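Local structure of AimR transcriptional regulator (Bacillus phage phi3T, 5ZVV) at residues Q81-S86 and K115-H120; S274-K279 and R297-I302. The protein activates transcription of the aimX locus as a homodimer and is switched off by the viral arbitrium peptide, so setting the choice between lysis and lysogeny. One frame throughout, in Å; residues are numbered along the deposited sequence.

Contact 1. Residues Q81-S86 and K115-H120; sequences QSVEYS and KVYSLH
Tyr117 reaches from helix 108-124 to helix 77-88 and meets two neighbouring residues there, Val83 with its ring face and Glu84 with its hydroxyl. Both helices belong to the all-helical, TPR-related array of AimR, and helix 92-103 lies between them in sequence. The nearest CA atoms across the contact, Val83 CA and Tyr117 CA, are 8.0 Å apart, and the tyrosine side chain spans that distance. Val83 CG1 sits almost over the ring centre in a CH-pi contact, 3.8 Å from the centroid of the Tyr117 ring and only 8° off its normal. The valine holds this methyl between its own backbone N and carbonyl carbon. The Val83 side chain also touches Ile98 and Leu102 of helix 92-103. Outside the two segments the Tyr117 ring stacks with Phe150 and touches Met147 and Phe189.

The Glu84 chain bends at chi2 (59°), which brings OE1 to the edge of the Tyr117 ring. The carboxylate is turned steeply out of the ring plane. Tyr117 OH is 3.3 Å from Glu84 CB, so the hydroxyl nestles against the bend of the chain. The other carboxylate oxygen, OE2, is held by Ser188 OG and by a salt bridge to Arg192. The buried carboxylate thus has partners on both oxygens, and the arginine would be expected to favour its charged form. Tyr117 OH donates to Glu84 OE1 over 2.6 Å, reaching it from the anti side and 27° out of the carboxylate plane.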
ATOM      1  N   GLN A  81      -2.314 -31.165  -7.380  1.00 19.71           N
ATOM      2  CA  GLN A  81      -1.091 -30.903  -8.130  1.00 21.55           C
ATOM      3  C   GLN A  81      -1.413 -30.441  -9.544  1.00 22.67           C
ATOM      4  O   GLN A  81      -0.786 -29.507 -10.060  1.00 25.70           O
ATOM      5  CB  GLN A  81      -0.215 -32.158  -8.166  1.00 21.38           C
ATOM      6  CG  GLN A  81       0.313 -32.587  -6.812  1.00 26.44           C
ATOM      7  CD  GLN A  81       1.139 -33.859  -6.881  1.00 29.21           C
ATOM      8  OE1 GLN A  81       0.791 -34.799  -7.592  1.00 33.80           O
ATOM      9  NE2 GLN A  81       2.241 -33.888  -6.144  1.00 31.83           N
ATOM     10  N   SER A  82      -2.410 -31.066 -10.174  1.00 21.63           N
ATOM     11  CA  SER A  82      -2.754 -30.710 -11.546  1.00 22.55           C
ATOM     12  C   SER A  82      -3.278 -29.283 -11.634  1.00 22.80           C
ATOM     13  O   SER A  82      -2.986 -28.574 -12.602  1.00 16.93           O
ATOM     14  CB  SER A  82      -3.780 -31.694 -12.110  1.00 21.27           C
ATOM     15  OG  SER A  82      -5.101 -31.310 -11.778  1.00 23.85           O
ATOM     16  N   VAL A  83      -4.047 -28.835 -10.635  1.00 19.09           N
ATOM     17  CA  VAL A  83      -4.547 -27.465 -10.703  1.00 19.56           C
ATOM     18  C   VAL A  83      -3.402 -26.475 -10.535  1.00 23.74           C
ATOM     19  O   VAL A  83      -3.376 -25.423 -11.194  1.00 21.43           O
ATOM     20  CB  VAL A  83      -5.682 -27.220  -9.683  1.00 20.62           C
ATOM     21  CG1 VAL A  83      -5.151 -26.863  -8.300  1.00 20.64           C
ATOM     22  CG2 VAL A  83      -6.608 -26.121 -10.189  1.00 19.18           C
ATOM     23  N   GLU A  84      -2.415 -26.805  -9.692  1.00 19.20           N
ATOM     24  CA  GLU A  84      -1.284 -25.893  -9.536  1.00 17.11           C
ATOM     25  C   GLU A  84      -0.432 -25.839 -10.801  1.00 20.61           C
ATOM     26  O   GLU A  84      -0.038 -24.754 -11.253  1.00 20.13           O
ATOM     27  CB  GLU A  84      -0.430 -26.286  -8.328  1.00 17.64           C
ATOM     28  CG  GLU A  84       0.969 -25.653  -8.312  1.00 16.17           C
ATOM     29  CD  GLU A  84       0.961 -24.124  -8.327  1.00 17.80           C
ATOM     30  OE1 GLU A  84      -0.103 -23.508  -8.101  1.00 20.37           O
ATOM     31  OE2 GLU A  84       2.035 -23.531  -8.564  1.00 16.16           O
ATOM     32  N   TYR A  85      -0.129 -27.000 -11.386  1.00 19.10           N
ATOM     33  CA  TYR A  85       0.651 -27.016 -12.620  1.00 23.31           C
ATOM     34  C   TYR A  85      -0.090 -26.308 -13.749  1.00 21.91           C
ATOM     35  O   TYR A  85       0.516 -25.569 -14.534  1.00 20.23           O
ATOM     36  CB  TYR A  85       0.985 -28.457 -13.013  1.00 22.22           C
ATOM     37  CG  TYR A  85       2.069 -28.572 -14.061  1.00 20.79           C
ATOM     38  CD1 TYR A  85       3.395 -28.298 -13.749  1.00 21.77           C
ATOM     39  CD2 TYR A  85       1.769 -28.967 -15.358  1.00 22.73           C
ATOM     40  CE1 TYR A  85       4.390 -28.406 -14.702  1.00 24.46           C
ATOM     41  CE2 TYR A  85       2.756 -29.078 -16.317  1.00 23.80           C
ATOM     42  CZ  TYR A  85       4.063 -28.798 -15.985  1.00 26.83           C
ATOM     43  OH  TYR A  85       5.049 -28.907 -16.938  1.00 30.48           O
ATOM     44  N   SER A  86      -1.404 -26.513 -13.839  1.00 18.46           N
ATOM     45  CA  SER A  86      -2.179 -25.852 -14.883  1.00 20.96           C
ATOM     46  C   SER A  86      -2.156 -24.341 -14.707  1.00 21.75           C
ATOM     47  O   SER A  86      -1.965 -23.599 -15.676  1.00 17.19           O
ATOM     48  CB  SER A  86      -3.616 -26.374 -14.880  1.00 23.20           C
ATOM     49  OG  SER A  86      -4.356 -25.838 -15.963  1.00 25.05           O
ATOM     50  N   LYS A 115     -11.740 -24.015  -4.018  1.00 26.59           N
ATOM     51  CA  LYS A 115     -12.265 -22.713  -3.622  1.00 25.69           C
ATOM     52  C   LYS A 115     -11.167 -21.659  -3.604  1.00 24.59           C
ATOM     53  O   LYS A 115     -11.388 -20.519  -4.029  1.00 27.44           O
ATOM     54  CB  LYS A 115     -12.948 -22.820  -2.258  1.00 26.66           C
ATOM     55  CG  LYS A 115     -14.291 -23.535  -2.316  1.00 34.79           C
ATOM     56  CD  LYS A 115     -14.573 -24.336  -1.052  1.00 34.06           C
ATOM     57  CE  LYS A 115     -14.762 -23.445   0.159  1.00 41.70           C
ATOM     58  NZ  LYS A 115     -15.008 -24.245   1.392  1.00 50.04           N
ATOM     59  N   VAL A 116      -9.972 -22.022  -3.129  1.00 26.12           N
ATOM     60  CA  VAL A 116      -8.877 -21.058  -3.081  1.00 24.10           C
ATOM     61  C   VAL A 116      -8.430 -20.688  -4.490  1.00 24.87           C
ATOM     62  O   VAL A 116      -8.242 -19.509  -4.808  1.00 22.94           O
ATOM     63  CB  VAL A 116      -7.710 -21.603  -2.239  1.00 24.82           C
ATOM     64  CG1 VAL A 116      -6.517 -20.663  -2.316  1.00 21.74           C
ATOM     65  CG2 VAL A 116      -8.146 -21.783  -0.796  1.00 24.37           C
ATOM     66  N   TYR A 117      -8.257 -21.688  -5.360  1.00 18.92           N
ATOM     67  CA  TYR A 117      -7.876 -21.388  -6.736  1.00 20.70           C
ATOM     68  C   TYR A 117      -8.998 -20.684  -7.485  1.00 28.03           C
ATOM     69  O   TYR A 117      -8.732 -19.888  -8.395  1.00 24.34           O
ATOM     70  CB  TYR A 117      -7.459 -22.664  -7.464  1.00 23.33           C
ATOM     71  CG  TYR A 117      -6.019 -23.042  -7.202  1.00 25.54           C
ATOM     72  CD1 TYR A 117      -5.656 -23.727  -6.049  1.00 22.28           C
ATOM     73  CD2 TYR A 117      -5.019 -22.697  -8.100  1.00 24.69           C
ATOM     74  CE1 TYR A 117      -4.338 -24.065  -5.803  1.00 21.91           C
ATOM     75  CE2 TYR A 117      -3.699 -23.030  -7.863  1.00 24.82           C
ATOM     76  CZ  TYR A 117      -3.365 -23.713  -6.714  1.00 20.26           C
ATOM     77  OH  TYR A 117      -2.053 -24.046  -6.483  1.00 17.01           O
ATOM     78  N   SER A 118     -10.251 -20.955  -7.120  1.00 23.82           N
ATOM     79  CA  SER A 118     -11.360 -20.203  -7.693  1.00 27.43           C
ATOM     80  C   SER A 118     -11.261 -18.728  -7.322  1.00 27.79           C
ATOM     81  O   SER A 118     -11.453 -17.852  -8.175  1.00 24.93           O
ATOM     82  CB  SER A 118     -12.691 -20.792  -7.227  1.00 26.40           C
ATOM     83  OG  SER A 118     -13.778 -20.145  -7.861  1.00 32.56           O
ATOM     84  N   LEU A 119     -10.954 -18.435  -6.052  1.00 24.63           N
ATOM     85  CA  LEU A 119     -10.728 -17.050  -5.648  1.00 22.86           C
ATOM     86  C   LEU A 119      -9.554 -16.442  -6.403  1.00 25.64           C
ATOM     87  O   LEU A 119      -9.626 -15.294  -6.858  1.00 23.25           O
ATOM     88  CB  LEU A 119     -10.486 -16.968  -4.141  1.00 24.13           C
ATOM     89  CG  LEU A 119     -11.647 -17.325  -3.213  1.00 27.91           C
ATOM     90  CD1 LEU A 119     -11.216 -17.192  -1.765  1.00 37.06           C
ATOM     91  CD2 LEU A 119     -12.848 -16.443  -3.497  1.00 31.42           C
ATOM     92  N   HIS A 120      -8.463 -17.200  -6.535  1.00 23.77           N
ATOM     93  CA  HIS A 120      -7.297 -16.753  -7.293  1.00 24.65           C
ATOM     94  C   HIS A 120      -7.688 -16.340  -8.709  1.00 24.18           C
ATOM     95  O   HIS A 120      -7.291 -15.274  -9.199  1.00 21.09           O
ATOM     96  CB  HIS A 120      -6.258 -17.878  -7.314  1.00 22.23           C
ATOM     97  CG  HIS A 120      -5.080 -17.614  -8.198  1.00 18.99           C
ATOM     98  ND1 HIS A 120      -4.339 -16.455  -8.129  1.00 25.51           N
ATOM     99  CD2 HIS A 120      -4.496 -18.377  -9.153  1.00 20.77           C
ATOM    100  CE1 HIS A 120      -3.359 -16.507  -9.013  1.00 22.65           C
ATOM    101  NE2 HIS A 120      -3.431 -17.662  -9.647  1.00 20.93           N
TER

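Contact 2. Residues S274-K279 and R297-I302; sequences SNIWKK and RAFYYI
A polar side chain, Asn275, packs here as an apolar one would, with its CB methylene laid on the ring of Phe299. The helices come close at this point, with Asn275 CA 5.9 Å from Tyr300 CA. Asn275 CB is 3.6 Å from the centroid of the Phe299 ring and 18° off its normal, a CH-pi contact displaced toward the rim on the CD2 and CE2 side. With CG anti to its own carbonyl carbon, the asparagine carries its amide past the ring to the backbone of Tyr300. The amide and the Phe299 ring are not stacked, for their planes are 56° apart. Asn275 ND2 comes 3.5 Å from Tyr300 N, but both are donors and do not bond. The amide finds its partners nearby: OD1 accepts from Asn281 ND2, and ND2 makes a weak bond to Leu296 O. Asn275 OD1 also rests 3.6 Å from Tyr300 CB, near the plane of the tyrosine ring. That ring is turned 29° from the amide.

The contact joins the C-terminal end of helix 260-277 to helix 291-304, within the TPR-related helical array. A Schellman motif closes the first helix: Lys279 N bonds to Ser274 O, and a weak bond runs from Lys278 N to Asn275 O. Lys278 has the positive phi of the C-prime residue. Asn275 O is also reached by Asn303 ND2, so this helix end is tied to helix 291-304 as well.

Phe299 also meets Tyr333 and Leu336 of helix 324-338. Ile276 CB is directed away from helix 291-304, yet a bend at chi2 brings CD1 round to Phe299. Ile276 CD1 meets the edge of the Phe299 ring near its plane, 3.8 Å from Phe299 CE2.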
ATOM      1  N   SER A 274      17.265  -2.485 -28.581  1.00 18.10           N
ATOM      2  CA  SER A 274      18.006  -2.028 -29.752  1.00 18.67           C
ATOM      3  C   SER A 274      17.723  -0.564 -30.058  1.00 20.85           C
ATOM      4  O   SER A 274      18.600   0.136 -30.577  1.00 19.72           O
ATOM      5  CB  SER A 274      17.683  -2.908 -30.961  1.00 22.35           C
ATOM      6  OG  SER A 274      16.309  -2.836 -31.305  1.00 25.75           O
ATOM      7  N   ASN A 275      16.515  -0.085 -29.751  1.00 19.17           N
ATOM      8  CA  ASN A 275      16.251   1.349 -29.843  1.00 21.75           C
ATOM      9  C   ASN A 275      17.113   2.130 -28.861  1.00 23.36           C
ATOM     10  O   ASN A 275      17.653   3.189 -29.201  1.00 23.57           O
ATOM     11  CB  ASN A 275      14.773   1.633 -29.582  1.00 20.48           C
ATOM     12  CG  ASN A 275      13.894   1.261 -30.752  1.00 22.74           C
ATOM     13  OD1 ASN A 275      14.367   1.115 -31.880  1.00 19.88           O
ATOM     14  ND2 ASN A 275      12.602   1.115 -30.492  1.00 17.89           N
ATOM     15  N   ILE A 276      17.251   1.617 -27.635  1.00 23.09           N
ATOM     16  CA  ILE A 276      18.060   2.284 -26.617  1.00 19.53           C
ATOM     17  C   ILE A 276      19.507   2.392 -27.075  1.00 21.92           C
ATOM     18  O   ILE A 276      20.131   3.456 -26.982  1.00 20.41           O
ATOM     19  CB  ILE A 276      17.949   1.541 -25.273  1.00 21.18           C
ATOM     20  CG1 ILE A 276      16.615   1.848 -24.597  1.00 20.39           C
ATOM     21  CG2 ILE A 276      19.109   1.902 -24.349  1.00 18.36           C
ATOM     22  CD1 ILE A 276      16.438   3.304 -24.271  1.00 22.71           C
ATOM     23  N   TRP A 277      20.062   1.295 -27.581  1.00 24.24           N
ATOM     24  CA  TRP A 277      21.465   1.275 -27.968  1.00 23.57           C
ATOM     25  C   TRP A 277      21.683   1.607 -29.438  1.00 26.59           C
ATOM     26  O   TRP A 277      22.827   1.549 -29.906  1.00 21.65           O
ATOM     27  CB  TRP A 277      22.077  -0.087 -27.638  1.00 21.55           C
ATOM     28  CG  TRP A 277      22.132  -0.341 -26.166  1.00 23.63           C
ATOM     29  CD1 TRP A 277      21.123  -0.806 -25.375  1.00 21.42           C
ATOM     30  CD2 TRP A 277      23.255  -0.132 -25.302  1.00 23.89           C
ATOM     31  NE1 TRP A 277      21.548  -0.906 -24.073  1.00 24.79           N
ATOM     32  CE2 TRP A 277      22.854  -0.497 -24.001  1.00 28.91           C
ATOM     33  CE3 TRP A 277      24.560   0.327 -25.503  1.00 28.47           C
ATOM     34  CZ2 TRP A 277      23.712  -0.417 -22.906  1.00 22.01           C
ATOM     35  CZ3 TRP A 277      25.413   0.403 -24.413  1.00 29.38           C
ATOM     36  CH2 TRP A 277      24.983   0.035 -23.132  1.00 27.29           C
ATOM     37  N   LYS A 278      20.623   1.969 -30.160  1.00 25.19           N
ATOM     38  CA  LYS A 278      20.689   2.275 -31.588  1.00 27.11           C
ATOM     39  C   LYS A 278      21.411   1.165 -32.349  1.00 27.61           C
ATOM     40  O   LYS A 278      22.325   1.402 -33.140  1.00 30.97           O
ATOM     41  CB  LYS A 278      21.331   3.642 -31.824  1.00 32.28           C
ATOM     42  CG  LYS A 278      20.544   4.764 -31.153  1.00 34.20           C
ATOM     43  CD  LYS A 278      21.116   6.143 -31.422  1.00 44.18           C
ATOM     44  CE  LYS A 278      20.380   7.189 -30.590  1.00 49.87           C
ATOM     45  NZ  LYS A 278      20.904   8.566 -30.791  1.00 59.51           N
ATOM     46  N   LYS A 279      20.986  -0.067 -32.086  1.00 23.21           N
ATOM     47  CA  LYS A 279      21.461  -1.246 -32.788  1.00 20.46           C
ATOM     48  C   LYS A 279      20.423  -1.699 -33.812  1.00 27.81           C
ATOM     49  O   LYS A 279      19.297  -1.196 -33.860  1.00 27.91           O
ATOM     50  CB  LYS A 279      21.761  -2.373 -31.797  1.00 26.87           C
ATOM     51  CG  LYS A 279      22.764  -1.990 -30.723  1.00 25.23           C
ATOM     52  CD  LYS A 279      24.155  -1.820 -31.305  1.00 25.39           C
ATOM     53  CE  LYS A 279      25.115  -1.256 -30.275  1.00 26.89           C
ATOM     54  NZ  LYS A 279      26.492  -1.155 -30.816  1.00 37.66           N
ATOM     55  N   ARG A 297       7.436   1.330 -31.621  1.00 19.46           N
ATOM     56  CA  ARG A 297       7.520   1.658 -33.041  1.00 20.74           C
ATOM     57  C   ARG A 297       7.803   3.143 -33.247  1.00 22.13           C
ATOM     58  O   ARG A 297       8.599   3.516 -34.119  1.00 20.61           O
ATOM     59  CB  ARG A 297       6.226   1.247 -33.743  1.00 22.13           C
ATOM     60  CG  ARG A 297       6.177   1.549 -35.229  1.00 23.72           C
ATOM     61  CD  ARG A 297       4.864   1.079 -35.829  1.00 25.55           C
ATOM     62  NE  ARG A 297       4.761   1.419 -37.243  1.00 33.68           N
ATOM     63  CZ  ARG A 297       3.688   1.189 -37.994  1.00 31.31           C
ATOM     64  NH1 ARG A 297       2.614   0.615 -37.464  1.00 30.48           N
ATOM     65  NH2 ARG A 297       3.690   1.535 -39.273  1.00 31.07           N
ATOM     66  N   ALA A 298       7.165   4.004 -32.451  1.00 21.97           N
ATOM     67  CA  ALA A 298       7.453   5.432 -32.536  1.00 23.28           C
ATOM     68  C   ALA A 298       8.886   5.727 -32.111  1.00 24.38           C
ATOM     69  O   ALA A 298       9.548   6.594 -32.690  1.00 23.23           O
ATOM     70  CB  ALA A 298       6.459   6.221 -31.683  1.00 20.49           C
ATOM     71  N   PHE A 299       9.379   5.017 -31.095  1.00 20.97           N
ATOM     72  CA  PHE A 299      10.782   5.117 -30.703  1.00 21.02           C
ATOM     73  C   PHE A 299      11.697   4.808 -31.885  1.00 23.84           C
ATOM     74  O   PHE A 299      12.611   5.581 -32.204  1.00 22.74           O
ATOM     75  CB  PHE A 299      11.038   4.158 -29.536  1.00 22.93           C
ATOM     76  CG  PHE A 299      12.315   4.413 -28.772  1.00 20.73           C
ATOM     77  CD1 PHE A 299      13.181   5.434 -29.130  1.00 22.02           C
ATOM     78  CD2 PHE A 299      12.643   3.612 -27.689  1.00 18.13           C
ATOM     79  CE1 PHE A 299      14.353   5.651 -28.419  1.00 22.61           C
ATOM     80  CE2 PHE A 299      13.813   3.825 -26.974  1.00 24.05           C
ATOM     81  CZ  PHE A 299      14.667   4.845 -27.340  1.00 22.91           C
ATOM     82  N   TYR A 300      11.450   3.676 -32.554  1.00 21.84           N
ATOM     83  CA  TYR A 300      12.240   3.295 -33.722  1.00 22.31           C
ATOM     84  C   TYR A 300      12.185   4.366 -34.807  1.00 23.10           C
ATOM     85  O   TYR A 300      13.216   4.724 -35.392  1.00 20.32           O
ATOM     86  CB  TYR A 300      11.738   1.952 -34.251  1.00 22.89           C
ATOM     87  CG  TYR A 300      12.329   1.521 -35.572  1.00 25.53           C
ATOM     88  CD1 TYR A 300      13.618   1.007 -35.643  1.00 28.94           C
ATOM     89  CD2 TYR A 300      11.587   1.601 -36.745  1.00 25.02           C
ATOM     90  CE1 TYR A 300      14.158   0.600 -36.847  1.00 23.65           C
ATOM     91  CE2 TYR A 300      12.117   1.198 -37.952  1.00 25.92           C
ATOM     92  CZ  TYR A 300      13.403   0.696 -37.998  1.00 31.68           C
ATOM     93  OH  TYR A 300      13.939   0.292 -39.202  1.00 35.77           O
ATOM     94  N   TYR A 301      10.989   4.895 -35.083  1.00 19.66           N
ATOM     95  CA  TYR A 301      10.864   5.975 -36.056  1.00 25.66           C
ATOM     96  C   TYR A 301      11.695   7.189 -35.649  1.00 26.49           C
ATOM     97  O   TYR A 301      12.376   7.792 -36.487  1.00 27.13           O
ATOM     98  CB  TYR A 301       9.396   6.365 -36.224  1.00 22.62           C
ATOM     99  CG  TYR A 301       8.586   5.408 -37.067  1.00 25.62           C
ATOM    100  CD1 TYR A 301       9.203   4.537 -37.957  1.00 24.08           C
ATOM    101  CD2 TYR A 301       7.200   5.383 -36.978  1.00 22.77           C
ATOM    102  CE1 TYR A 301       8.461   3.665 -38.733  1.00 24.63           C
ATOM    103  CE2 TYR A 301       6.451   4.516 -37.747  1.00 23.73           C
ATOM    104  CZ  TYR A 301       7.083   3.659 -38.624  1.00 28.27           C
ATOM    105  OH  TYR A 301       6.332   2.795 -39.393  1.00 30.36           O
ATOM    106  N   ILE A 302      11.649   7.556 -34.364  1.00 20.87           N
ATOM    107  CA  ILE A 302      12.430   8.690 -33.872  1.00 22.53           C
ATOM    108  C   ILE A 302      13.911   8.464 -34.133  1.00 25.03           C
ATOM    109  O   ILE A 302      14.628   9.366 -34.585  1.00 23.21           O
ATOM    110  CB  ILE A 302      12.159   8.920 -32.374  1.00 25.88           C
ATOM    111  CG1 ILE A 302      10.741   9.443 -32.150  1.00 22.47           C
ATOM    112  CG2 ILE A 302      13.188   9.872 -31.784  1.00 22.73           C
ATOM    113  CD1 ILE A 302      10.311   9.403 -30.698  1.00 25.99           C
TER

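Contact 1 closes along the chain before contact 2 opens. Their centres are 41 Å apart and their nearest atoms about 31 Å, so they do not touch. They lie on opposite sides of the chain's centre and share no helix. Contact 1 joins helices 77-88 and 108-124. Contact 2 joins helices 260-277 and 291-304. All four segments belong to the same AimR family region, and the fold has no strands. All three touching residues of contact 1 are buried, against two of four in contact 2. The contact centres lie 16 Å and 25 Å from the chain's centre, respectively. Neither is touched by the second subunit, so both are packing inside one subunit and not part of the dimer interface.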